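Importin subunit beta-1 (Saccharomyces cerevisiae, PDB 5OWU) carries proteins into the nucleus by pairing with importin alpha, the adaptor subunit that recognises the classical nuclear localization signal of the cargo. Local coordinates at residues A[513-516]-A[517-520]; A[555-558]-A[559-562]; A[561-564]-A[565-569]; A[648-651]-A[652-655]. One frame throughout, in Å; residues are numbered along the deposited sequence.

How the interactions relate
All four contacts are local, made within the continuous segments 513-520, 555-562, 561-569 and 648-655. Interactions 1 and 4 are partly buried, in HEAT repeats 12 and 15; interactions 2 and 3 are surface contacts of HEAT repeat 13, with centres 8 Å apart and Leu561 and Thr562 in common. Interaction 1 touches interaction 3, where Arg517 reaches Ser568 on helix 563-586, but not interaction 2. Interaction 4 stands apart, its nearest atoms about 15 Å from interaction 3. The chemistry follows position: interactions 1 and 3 lie at the starts of helices with good backbone bonds, whereas interactions 2 and 4 lie at inter-helix turns, where the backbone bonds across the contact are weak.

Interaction 1. Residues A[513-516]-A[517-520]; sequences EFNA and RASA
Ser519 grips the carbonyl of Asn515 twice at the start of helix 516-530, the second helix of HEAT repeat 12. Its backbone N gives the ordinary helical bond to Asn515 O at 3.0 Å, and its hydroxyl OG adds a second to the same Asn515 O at 2.8 Å. The two donors come from opposite faces of the carbonyl plane, the hydroxyl 38° out of it. OG can fold back in this way because it lies beside its own backbone N, anti to the carbonyl carbon (chi1 -64°). One residue on, Ala520 N donates to Ala516 O at 3.2 Å. Asn515 occupies the N-cap position but makes no capping bond with its side chain, whose OD1 instead rests 3.6 Å from Ala518 CB and takes a weak bond from Asn512. That neighbour does the work at the helix end: its OD1 accepts from Ala518 N and, weakly, from Arg517 N. The guanidinium group of Arg517 is held chiefly by the carbonyl of Arg509, with a weak bond to Ser568 of helix 563-586. The first-turn amides are thus supplied with acceptors, and the serine hydroxyl shares the N-cap carbonyl of Asn515 with its own amide, so that one oxygen takes two bonds.

Interaction 2. Residues A[555-558]-A[559-562]; sequences SVDE and NQLT
This is a surface turn in HEAT repeat 13, on the connection between helices 536-553 and 563-586, where Asp557 folds over the residues that follow it. Its OD1 accepts from Asn559 N at 3.0 Å, the N-H arriving from above the carboxylate plane, 53° out of it. CG of Asp557 is turned away from its own backbone N (chi1 173°) and lies on the carbonyl side, which directs the carboxylate forward along the chain. The other oxygen is tied through water 1, which donates to Asp557 OD2 and accepts from Gln560 NE2 at 3.1 Å; the bent chain of Gln560 brings its amide round to that water. Two weak backbone bonds close the turn: Gln560 N to Asp557 O at 3.3 Å and Leu561 N to Glu558 O at 3.4 Å. Leu561 CD1 also meets Val556 CG1 at 4.0 Å, the two side chains crossing at about a right angle. Leu569 of helix 563-586 touches Val556 and Glu558, joining the turn to that helix. An aspartate side chain accepting the amide two residues on, as Asp557 does from Asn559, is the signature of an Asx turn, here leading into a short 3-10 turn at Glu558 and Asn559.

Interaction 3. Residues A[561-564]-A[565-569]; sequences LTLE and DAQSL
A capping box opens helix 563-586, the long second helix of HEAT repeat 13, with Thr562 as N-cap and Asp565 as its partner three residues on. Each side chain serves the other's backbone. Thr562 OG1 accepts from Asp565 N at 2.9 Å in a nearly straight bond, 170° at the hydrogen. In return, Asp565 OD2 accepts from Thr562 N at 3.0 Å, met on the anti side of the carboxylate and 32° out of its plane. The threonine hydroxyl sits between its own backbone N and carbonyl carbon (chi1 68°), a rotation that carries OG1 over the first turn of the helix. The Asp565 carboxylate, negatively charged if ionised, lies at the helix N-terminus, where it would probably interact favourably with the helix dipole. Regular helical bonds follow at once: Ala566 N to Thr562 O at 2.8 Å, then Gln567 N to Leu563 O and Ser568 N to Glu564 O, both 2.9 Å. On the outer surface, the extended Gln567 side chain runs past Leu563, its NE2 coming to 4.1 Å from Leu563 CG. On another side, Leu561, just before the cap, packs beside Asp565: its CB lies 3.6 Å from Asp565 CB, and the two side chains pass at a slant. The apolar end of Leu561 reaches a full turn beyond Asp565, where its CD1 meets Leu569 CD2 at 3.8 Å.

Interaction 4. Residues A[648-651]-A[652-655]; sequences LNQV and DSPV
Gln650 lies against Ser653 and Val655 where the chain turns between the two helices of HEAT repeat 15. The amide end does most of the touching: NE2 comes to 3.6 Å from Val655 CG1 and 3.7 Å from Ser653 CB, while farther back Gln650 CB is 3.9 Å from the same Val655 CG1. The glutamine is extended beyond CG, and its side chain passes the valine at a slant. The backbone at Gln650 is bent sharply, this residue being the centre of an inverse gamma turn in which Val651 N bonds weakly to Asn649 O. Ser653 N has two weak acceptors, Gln650 O at 3.1 Å and Asp652 OD1 at 2.7 Å; the latter is poorly angled, at 116°. Ser653 OG then accepts from Val655 N at 3.4 Å, a weak, long but straight capping bond just ahead of helix 655-669. OG reaches that amide because it stands opposite its own backbone N (chi1 -179°). Farther out, Glu615 of helix 615-629 touches both Gln650 and Val655, and Arg695 donates to Asp652 O. Several weak polar bonds combined with van der Waals contact of the glutamine with Val655 imply that this turn is held by their sum and by its neighbours, with no single strong bond crossing between its halves.

Interaction 1. Residues A[513-516]-A[517-520]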
loop_
_atom_site.group_PDB
_atom_site.type_symbol
_atom_site.label_atom_id
_atom_site.label_comp_id
_atom_site.label_asym_id
_atom_site.label_seq_id
_atom_site.Cartn_x
_atom_site.Cartn_y
_atom_site.Cartn_z
ATOM N N GLU A 513 11.045 -23.759 7.495
ATOM C CA GLU A 513 11.855 -23.344 6.362
ATOM C C GLU A 513 10.964 -23.019 5.166
ATOM O O GLU A 513 9.942 -23.673 4.922
ATOM C CB GLU A 513 12.880 -24.423 6.017
ATOM C CG GLU A 513 14.030 -23.888 5.183
ATOM C CD GLU A 513 15.215 -24.831 5.124
ATOM O OE1 GLU A 513 16.055 -24.788 6.046
ATOM O OE2 GLU A 513 15.298 -25.620 4.161
ATOM N N PHE A 514 11.328 -21.939 4.470
ATOM C CA PHE A 514 10.599 -21.446 3.303
ATOM C C PHE A 514 9.105 -21.337 3.577
ATOM O O PHE A 514 8.280 -21.436 2.669
ATOM C CB PHE A 514 10.895 -22.321 2.086
ATOM C CG PHE A 514 12.339 -22.285 1.690
ATOM C CD1 PHE A 514 12.897 -21.117 1.198
ATOM C CD2 PHE A 514 13.147 -23.392 1.845
ATOM C CE1 PHE A 514 14.231 -21.062 0.849
ATOM C CE2 PHE A 514 14.486 -23.341 1.500
ATOM C CZ PHE A 514 15.025 -22.174 0.999
ATOM N N ASN A 515 8.765 -21.104 4.844
ATOM C CA ASN A 515 7.410 -20.794 5.284
ATOM C C ASN A 515 6.440 -21.952 5.074
ATOM O O ASN A 515 5.222 -21.750 5.115
ATOM C CB ASN A 515 6.886 -19.535 4.591
ATOM C CG ASN A 515 6.031 -18.692 5.505
ATOM O OD1 ASN A 515 6.413 -18.418 6.644
ATOM N ND2 ASN A 515 4.861 -18.284 5.022
ATOM N N ALA A 516 6.952 -23.178 4.911
ATOM C CA ALA A 516 6.063 -24.308 4.644
ATOM C C ALA A 516 5.141 -24.620 5.822
ATOM O O ALA A 516 3.995 -25.030 5.613
ATOM C CB ALA A 516 6.887 -25.541 4.271
ATOM N N ARG A 517 5.606 -24.444 7.058
ATOM C CA ARG A 517 4.759 -24.783 8.198
ATOM C C ARG A 517 3.684 -23.722 8.427
ATOM O O ARG A 517 2.494 -24.043 8.547
ATOM C CB ARG A 517 5.630 -24.974 9.446
ATOM C CG ARG A 517 4.862 -25.374 10.696
ATOM C CD ARG A 517 5.822 -25.749 11.822
ATOM N NE ARG A 517 6.613 -24.614 12.291
ATOM C CZ ARG A 517 7.693 -24.720 13.063
ATOM N NH1 ARG A 517 8.126 -25.912 13.442
ATOM N NH2 ARG A 517 8.348 -23.634 13.458
ATOM N N ALA A 518 4.081 -22.448 8.458
ATOM C CA ALA A 518 3.109 -21.367 8.604
ATOM C C ALA A 518 2.057 -21.406 7.501
ATOM O O ALA A 518 0.856 -21.240 7.768
ATOM C CB ALA A 518 3.829 -20.017 8.602
ATOM N N SER A 519 2.485 -21.629 6.254
ATOM C CA SER A 519 1.533 -21.728 5.156
ATOM C C SER A 519 0.525 -22.836 5.414
ATOM O O SER A 519 -0.680 -22.659 5.178
ATOM C CB SER A 519 2.276 -21.961 3.839
ATOM O OG SER A 519 3.086 -20.837 3.539
ATOM N N ALA A 520 0.988 -23.974 5.943
ATOM C CA ALA A 520 0.050 -25.051 6.240
ATOM C C ALA A 520 -0.962 -24.595 7.278
ATOM O O ALA A 520 -2.170 -24.827 7.127
ATOM C CB ALA A 520 0.796 -26.293 6.721
#

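Interaction 2. Residues A[555-558]-A[559-562]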
loop_
_atom_site.group_PDB
_atom_site.type_symbol
_atom_site.label_atom_id
_atom_site.label_comp_id
_atom_site.label_asym_id
_atom_site.label_seq_id
_atom_site.Cartn_x
_atom_site.Cartn_y
_atom_site.Cartn_z
ATOM N N SER A 555 5.656 -27.155 26.085
ATOM C CA SER A 555 6.582 -28.035 26.785
ATOM C C SER A 555 8.038 -27.711 26.469
ATOM O O SER A 555 8.936 -28.342 27.039
ATOM C CB SER A 555 6.290 -29.502 26.435
ATOM O OG SER A 555 6.764 -29.847 25.138
ATOM N N VAL A 556 8.287 -26.740 25.592
ATOM C CA VAL A 556 9.634 -26.430 25.118
ATOM C C VAL A 556 10.308 -25.490 26.106
ATOM O O VAL A 556 9.795 -24.403 26.392
ATOM C CB VAL A 556 9.600 -25.805 23.714
ATOM C CG1 VAL A 556 10.998 -25.341 23.278
ATOM C CG2 VAL A 556 9.040 -26.791 22.698
ATOM N N ASP A 557 11.473 -25.891 26.599
ATOM C CA ASP A 557 12.250 -25.059 27.512
ATOM C C ASP A 557 12.948 -23.966 26.706
ATOM O O ASP A 557 13.887 -24.238 25.958
ATOM C CB ASP A 557 13.253 -25.914 28.277
ATOM C CG ASP A 557 14.202 -25.088 29.123
ATOM O OD1 ASP A 557 13.978 -23.861 29.270
ATOM O OD2 ASP A 557 15.166 -25.675 29.651
ATOM N N GLU A 558 12.500 -22.723 26.865
ATOM C CA GLU A 558 12.997 -21.636 26.029
ATOM C C GLU A 558 14.404 -21.193 26.392
ATOM O O GLU A 558 15.013 -20.453 25.614
ATOM C CB GLU A 558 12.057 -20.442 26.116
ATOM C CG GLU A 558 10.671 -20.747 25.610
ATOM C CD GLU A 558 9.708 -19.602 25.831
ATOM O OE1 GLU A 558 9.828 -18.583 25.126
ATOM O OE2 GLU A 558 8.840 -19.723 26.719
ATOM N N ASN A 559 14.933 -21.620 27.538
ATOM C CA ASN A 559 16.290 -21.258 27.927
ATOM C C ASN A 559 17.348 -22.095 27.226
ATOM O O ASN A 559 18.541 -21.862 27.439
ATOM C CB ASN A 559 16.454 -21.378 29.449
ATOM C CG ASN A 559 15.777 -20.245 30.196
ATOM O OD1 ASN A 559 15.586 -19.165 29.641
ATOM N ND2 ASN A 559 15.399 -20.488 31.452
ATOM N N GLN A 560 16.950 -23.059 26.401
ATOM C CA GLN A 560 17.895 -23.798 25.575
ATOM C C GLN A 560 17.842 -23.375 24.119
ATOM O O GLN A 560 18.402 -24.067 23.264
ATOM C CB GLN A 560 17.638 -25.301 25.691
ATOM C CG GLN A 560 18.010 -25.881 27.048
ATOM C CD GLN A 560 19.487 -25.726 27.365
ATOM O OE1 GLN A 560 20.352 -25.879 26.496
ATOM N NE2 GLN A 560 19.783 -25.415 28.614
ATOM N N LEU A 561 17.188 -22.259 23.813
ATOM C CA LEU A 561 16.955 -21.847 22.436
ATOM C C LEU A 561 17.819 -20.643 22.098
ATOM O O LEU A 561 18.043 -19.769 22.943
ATOM C CB LEU A 561 15.483 -21.497 22.211
ATOM C CG LEU A 561 14.451 -22.559 22.580
ATOM C CD1 LEU A 561 13.052 -22.037 22.295
ATOM C CD2 LEU A 561 14.708 -23.861 21.842
ATOM N N THR A 562 18.309 -20.604 20.865
ATOM C CA THR A 562 18.931 -19.403 20.343
ATOM C C THR A 562 17.862 -18.352 20.076
ATOM O O THR A 562 16.658 -18.627 20.115
ATOM C CB THR A 562 19.667 -19.687 19.038
ATOM O OG1 THR A 562 18.694 -19.988 18.029
ATOM C CG2 THR A 562 20.655 -20.846 19.192
HETATM O O HOH W 1 17.377 -24.943 30.496
#

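Interaction 3. Residues A[561-564]-A[565-569]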
loop_
_atom_site.group_PDB
_atom_site.type_symbol
_atom_site.label_atom_id
_atom_site.label_comp_id
_atom_site.label_asym_id
_atom_site.label_seq_id
_atom_site.Cartn_x
_atom_site.Cartn_y
_atom_site.Cartn_z
ATOM N N LEU A 561 17.188 -22.259 23.813
ATOM C CA LEU A 561 16.955 -21.847 22.436
ATOM C C LEU A 561 17.819 -20.643 22.098
ATOM O O LEU A 561 18.043 -19.769 22.943
ATOM C CB LEU A 561 15.483 -21.497 22.211
ATOM C CG LEU A 561 14.451 -22.559 22.580
ATOM C CD1 LEU A 561 13.052 -22.037 22.295
ATOM C CD2 LEU A 561 14.708 -23.861 21.842
ATOM N N THR A 562 18.309 -20.604 20.865
ATOM C CA THR A 562 18.931 -19.403 20.343
ATOM C C THR A 562 17.862 -18.352 20.076
ATOM O O THR A 562 16.658 -18.627 20.115
ATOM C CB THR A 562 19.667 -19.687 19.038
ATOM O OG1 THR A 562 18.694 -19.988 18.029
ATOM C CG2 THR A 562 20.655 -20.846 19.192
ATOM N N LEU A 563 18.310 -17.135 19.768
ATOM C CA LEU A 563 17.368 -16.095 19.367
ATOM C C LEU A 563 16.541 -16.548 18.171
ATOM O O LEU A 563 15.315 -16.383 18.149
ATOM C CB LEU A 563 18.113 -14.798 19.045
ATOM C CG LEU A 563 17.228 -13.679 18.476
ATOM C CD1 LEU A 563 16.148 -13.265 19.476
ATOM C CD2 LEU A 563 18.071 -12.480 18.052
ATOM N N GLU A 564 17.196 -17.120 17.160
ATOM C CA GLU A 564 16.473 -17.601 15.989
ATOM C C GLU A 564 15.498 -18.709 16.369
ATOM O O GLU A 564 14.331 -18.696 15.952
ATOM C CB GLU A 564 17.457 -18.095 14.926
ATOM C CG GLU A 564 18.187 -16.994 14.174
ATOM C CD GLU A 564 18.631 -17.432 12.782
ATOM O OE1 GLU A 564 19.196 -18.543 12.653
ATOM O OE2 GLU A 564 18.399 -16.674 11.815
ATOM N N ASP A 565 15.969 -19.692 17.146
ATOM C CA ASP A 565 15.081 -20.732 17.658
ATOM C C ASP A 565 13.859 -20.118 18.327
ATOM O O ASP A 565 12.723 -20.560 18.111
ATOM C CB ASP A 565 15.822 -21.611 18.669
ATOM C CG ASP A 565 16.980 -22.379 18.065
ATOM O OD1 ASP A 565 16.962 -22.668 16.853
ATOM O OD2 ASP A 565 17.909 -22.710 18.831
ATOM N N ALA A 566 14.080 -19.097 19.157
ATOM C CA ALA A 566 12.987 -18.492 19.907
ATOM C C ALA A 566 11.996 -17.804 18.980
ATOM O O ALA A 566 10.783 -17.917 19.173
ATOM C CB ALA A 566 13.543 -17.507 20.930
ATOM N N GLN A 567 12.494 -17.082 17.971
ATOM C CA GLN A 567 11.603 -16.464 16.992
ATOM C C GLN A 567 10.783 -17.517 16.262
ATOM O O GLN A 567 9.590 -17.318 15.995
ATOM C CB GLN A 567 12.409 -15.637 15.987
ATOM C CG GLN A 567 13.100 -14.429 16.595
ATOM C CD GLN A 567 14.052 -13.742 15.627
ATOM O OE1 GLN A 567 14.562 -14.363 14.692
ATOM N NE2 GLN A 567 14.295 -12.455 15.849
ATOM N N SER A 568 11.408 -18.645 15.923
ATOM C CA SER A 568 10.680 -19.715 15.249
ATOM C C SER A 568 9.566 -20.250 16.139
ATOM O O SER A 568 8.415 -20.397 15.703
ATOM C CB SER A 568 11.651 -20.828 14.852
ATOM O OG SER A 568 10.960 -21.928 14.294
ATOM N N LEU A 569 9.885 -20.524 17.404
ATOM C CA LEU A 569 8.868 -20.987 18.339
ATOM C C LEU A 569 7.732 -19.976 18.466
ATOM O O LEU A 569 6.554 -20.353 18.474
ATOM C CB LEU A 569 9.503 -21.263 19.703
ATOM C CG LEU A 569 8.548 -21.719 20.806
ATOM C CD1 LEU A 569 7.897 -23.052 20.451
ATOM C CD2 LEU A 569 9.289 -21.813 22.132
#

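Interaction 4. Residues A[648-651]-A[652-655]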
loop_
_atom_site.group_PDB
_atom_site.type_symbol
_atom_site.label_atom_id
_atom_site.label_comp_id
_atom_site.label_asym_id
_atom_site.label_seq_id
_atom_site.Cartn_x
_atom_site.Cartn_y
_atom_site.Cartn_z
ATOM N N LEU A 648 -4.754 -2.511 27.232
ATOM C CA LEU A 648 -5.462 -1.344 26.718
ATOM C C LEU A 648 -4.623 -0.084 26.869
ATOM O O LEU A 648 -4.650 0.792 25.998
ATOM C CB LEU A 648 -6.800 -1.180 27.442
ATOM C CG LEU A 648 -7.915 -2.163 27.080
ATOM C CD1 LEU A 648 -9.009 -2.118 28.129
ATOM C CD2 LEU A 648 -8.494 -1.858 25.703
ATOM N N ASN A 649 -3.870 0.025 27.967
ATOM C CA ASN A 649 -3.070 1.225 28.188
ATOM C C ASN A 649 -1.755 1.224 27.420
ATOM O O ASN A 649 -1.131 2.282 27.296
ATOM C CB ASN A 649 -2.800 1.404 29.681
ATOM C CG ASN A 649 -4.015 1.902 30.428
ATOM O OD1 ASN A 649 -4.800 2.688 29.896
ATOM N ND2 ASN A 649 -4.186 1.440 31.660
ATOM N N GLN A 650 -1.314 0.073 26.905
ATOM C CA GLN A 650 -0.126 0.018 26.047
ATOM C C GLN A 650 -0.496 0.535 24.657
ATOM O O GLN A 650 -0.539 -0.197 23.667
ATOM C CB GLN A 650 0.431 -1.396 25.970
ATOM C CG GLN A 650 1.174 -1.853 27.209
ATOM C CD GLN A 650 1.658 -3.290 27.100
ATOM O OE1 GLN A 650 1.591 -4.054 28.065
ATOM N NE2 GLN A 650 2.150 -3.665 25.922
ATOM N N VAL A 651 -0.765 1.840 24.599
ATOM C CA VAL A 651 -1.265 2.446 23.370
ATOM C C VAL A 651 -0.240 2.422 22.243
ATOM O O VAL A 651 -0.618 2.524 21.071
ATOM C CB VAL A 651 -1.724 3.892 23.631
ATOM C CG1 VAL A 651 -2.951 3.907 24.515
ATOM C CG2 VAL A 651 -0.592 4.725 24.240
ATOM N N ASP A 652 1.054 2.323 22.557
ATOM C CA ASP A 652 2.063 2.222 21.505
ATOM C C ASP A 652 2.070 0.839 20.863
ATOM O O ASP A 652 2.337 0.711 19.662
ATOM C CB ASP A 652 3.446 2.538 22.070
ATOM C CG ASP A 652 3.875 1.552 23.140
ATOM O OD1 ASP A 652 2.991 0.979 23.809
ATOM O OD2 ASP A 652 5.094 1.350 23.311
ATOM N N SER A 653 1.783 -0.196 21.639
ATOM C CA SER A 653 1.839 -1.569 21.173
ATOM C C SER A 653 0.552 -1.943 20.435
ATOM O O SER A 653 -0.518 -1.402 20.724
ATOM C CB SER A 653 2.047 -2.506 22.358
ATOM O OG SER A 653 2.138 -3.857 21.951
ATOM N N PRO A 654 0.625 -2.867 19.471
ATOM C CA PRO A 654 -0.608 -3.325 18.808
ATOM C C PRO A 654 -1.530 -4.117 19.718
ATOM O O PRO A 654 -2.682 -4.366 19.339
ATOM C CB PRO A 654 -0.084 -4.192 17.656
ATOM C CG PRO A 654 1.246 -4.664 18.119
ATOM C CD PRO A 654 1.820 -3.536 18.926
ATOM N N VAL A 655 -1.069 -4.508 20.908
ATOM C CA VAL A 655 -1.909 -5.272 21.826
ATOM C C VAL A 655 -3.126 -4.460 22.256
ATOM O O VAL A 655 -4.173 -5.028 22.591
ATOM C CB VAL A 655 -1.075 -5.729 23.042
ATOM C CG1 VAL A 655 -0.774 -4.556 23.970
ATOM C CG2 VAL A 655 -1.776 -6.851 23.790
#